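Local structure of monoglyceride lipase (Saccharomyces cerevisiae, 4ZWN) at residues K245-N249 / K282-D286. The protein hydrolyses monoacylglycerols to free fatty acids and glycerol, preferring monounsaturated substrates, and also takes part in the breakdown of fatty acid ethyl esters. The protein carries 2 engineered substitutions. Numbering follows the deposited sequence.
Sequences KLYKN and KFIRD. Engineered in segment 282-286: Arg-285 (natural residue Gln).
Lys-282 reaches across to the C-terminal end of helix 233-248, where its NZ donates a hydrogen bond of 2.8 Å to Tyr-247 O, meeting the carbonyl at a C=O...N angle of 146° and tilted from its plane. The chain leaves with CG anti to the backbone N (chi1 -174°), runs extended to CE and bends only at the last torsion (chi4 -64°), which turns the ammonium back to Asp-286 one helical turn on. There NZ forms a hydrogen-bonded salt bridge with Asp-286, 2.9 Å to OD2, on the syn lone pair of that oxygen. The same oxygen accepts a hydrogen bond from a water that also donates to Leu-246 O, a second polar link between the helices. Lys-282 CD lies 3.7 Å from Tyr-247 CE1, the two side chains crossing nearly at right angles. A methionine in place of Lys-282 would probably leave Tyr-247 O and Asp-286 without their shared cationic partner. Deeper in, Leu-246 CD1 packs 4.1 Å from Phe-283 CE1. Just past the helix, in left-handed conformation, Asn-249 accepts from Ile-254 N at OD1 and donates from ND2 to Gln-255 OE1. The contact thus joins helices 233-248 and 277-286 of the alpha/beta-hydrolase fold, with Phe-283 also packing on helices 145-156 and 253-257 and strand 264-269.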
loop_
_atom_site.group_PDB
_atom_site.type_symbol
_atom_site.label_atom_id
_atom_site.label_comp_id
_atom_site.label_asym_id
_atom_site.label_seq_id
_atom_site.Cartn_x
_atom_site.Cartn_y
_atom_site.Cartn_z
ATOM N N LYS A 245 10.724 5.233 -12.143
ATOM C CA LYS A 245 12.132 4.998 -11.852
ATOM C C LYS A 245 12.417 3.504 -11.787
ATOM O O LYS A 245 13.451 3.033 -12.264
ATOM C CB LYS A 245 12.531 5.671 -10.536
ATOM C CG LYS A 245 13.947 5.340 -10.073
ATOM C CD LYS A 245 14.270 6.021 -8.752
ATOM C CE LYS A 245 13.245 5.658 -7.688
ATOM N NZ LYS A 245 13.457 6.410 -6.420
ATOM N N LEU A 246 11.486 2.761 -11.201
ATOM C CA LEU A 246 11.629 1.318 -11.092
ATOM C C LEU A 246 11.461 0.643 -12.450
ATOM O O LEU A 246 12.148 -0.330 -12.753
ATOM C CB LEU A 246 10.621 0.756 -10.089
ATOM C CG LEU A 246 10.866 1.161 -8.635
ATOM C CD1 LEU A 246 9.871 0.480 -7.705
ATOM C CD2 LEU A 246 12.299 0.846 -8.228
ATOM N N TYR A 247 10.551 1.167 -13.268
ATOM C CA TYR A 247 10.244 0.552 -14.555
ATOM C C TYR A 247 11.370 0.739 -15.562
ATOM O O TYR A 247 11.688 -0.169 -16.330
ATOM C CB TYR A 247 8.946 1.117 -15.131
ATOM C CG TYR A 247 8.547 0.454 -16.426
ATOM C CD1 TYR A 247 8.084 -0.858 -16.439
ATOM C CD2 TYR A 247 8.637 1.130 -17.637
ATOM C CE1 TYR A 247 7.720 -1.475 -17.617
ATOM C CE2 TYR A 247 8.274 0.519 -18.824
ATOM C CZ TYR A 247 7.817 -0.783 -18.806
ATOM O OH TYR A 247 7.457 -1.401 -19.979
ATOM N N LYS A 248 11.963 1.925 -15.561
ATOM C CA LYS A 248 13.083 2.205 -16.442
ATOM C C LYS A 248 14.328 1.464 -15.964
ATOM O O LYS A 248 15.089 0.931 -16.772
ATOM C CB LYS A 248 13.341 3.711 -16.522
ATOM C CG LYS A 248 14.799 4.080 -16.733
ATOM C CD LYS A 248 14.951 5.517 -17.202
ATOM C CE LYS A 248 14.598 5.650 -18.675
ATOM N NZ LYS A 248 15.516 4.846 -19.529
ATOM N N ASN A 249 14.512 1.416 -14.646
ATOM C CA ASN A 249 15.649 0.729 -14.029
ATOM C C ASN A 249 16.978 1.158 -14.640
ATOM O O ASN A 249 17.768 0.326 -15.091
ATOM C CB ASN A 249 15.491 -0.790 -14.140
ATOM C CG ASN A 249 16.439 -1.543 -13.223
ATOM O OD1 ASN A 249 16.856 -1.027 -12.185
ATOM N ND2 ASN A 249 16.789 -2.768 -13.605
ATOM N N LYS A 282 8.078 -6.914 -14.863
ATOM C CA LYS A 282 9.442 -6.471 -15.122
ATOM C C LYS A 282 10.226 -6.280 -13.827
ATOM O O LYS A 282 11.429 -6.532 -13.785
ATOM C CB LYS A 282 9.444 -5.175 -15.933
ATOM C CG LYS A 282 10.828 -4.720 -16.369
ATOM C CD LYS A 282 10.744 -3.494 -17.267
ATOM C CE LYS A 282 12.121 -3.051 -17.745
ATOM N NZ LYS A 282 12.991 -2.605 -16.622
ATOM N N PHE A 283 9.548 -5.838 -12.772
ATOM C CA PHE A 283 10.215 -5.624 -11.490
ATOM C C PHE A 283 10.770 -6.930 -10.927
ATOM O O PHE A 283 11.913 -6.980 -10.475
ATOM C CB PHE A 283 9.267 -4.982 -10.472
ATOM C CG PHE A 283 9.910 -4.727 -9.137
ATOM C CD1 PHE A 283 10.663 -3.586 -8.925
ATOM C CD2 PHE A 283 9.783 -5.641 -8.104
ATOM C CE1 PHE A 283 11.267 -3.356 -7.706
ATOM C CE2 PHE A 283 10.385 -5.418 -6.884
ATOM C CZ PHE A 283 11.128 -4.274 -6.685
ATOM N N ILE A 284 9.955 -7.981 -10.956
ATOM C CA ILE A 284 10.385 -9.292 -10.477
ATOM C C ILE A 284 11.568 -9.810 -11.297
ATOM O O ILE A 284 12.512 -10.377 -10.747
ATOM C CB ILE A 284 9.228 -10.310 -10.518
ATOM C CG1 ILE A 284 8.113 -9.864 -9.577
ATOM C CG2 ILE A 284 9.707 -11.693 -10.106
ATOM C CD1 ILE A 284 8.568 -9.707 -8.136
ATOM N N ARG A 285 11.518 -9.596 -12.608
ATOM C CA ARG A 285 12.632 -9.924 -13.490
ATOM C C ARG A 285 13.924 -9.220 -13.085
ATOM O O ARG A 285 14.989 -9.837 -13.049
ATOM C CB ARG A 285 12.293 -9.560 -14.931
ATOM C CG ARG A 285 11.524 -10.612 -15.684
ATOM C CD ARG A 285 11.355 -10.186 -17.128
ATOM N NE ARG A 285 10.892 -11.285 -17.965
ATOM C CZ ARG A 285 11.685 -12.022 -18.735
ATOM N NH1 ARG A 285 12.987 -11.772 -18.783
ATOM N NH2 ARG A 285 11.175 -13.008 -19.463
ATOM N N ASP A 286 13.826 -7.925 -12.790
ATOM C CA ASP A 286 15.005 -7.121 -12.474
ATOM C C ASP A 286 15.497 -7.325 -11.040
ATOM O O ASP A 286 16.664 -7.069 -10.740
ATOM C CB ASP A 286 14.719 -5.630 -12.701
ATOM C CG ASP A 286 14.422 -5.301 -14.154
ATOM O OD1 ASP A 286 14.812 -6.087 -15.044
ATOM O OD2 ASP A 286 13.801 -4.244 -14.403
HETATM O O HOH W 1 11.534 -3.217 -13.259
#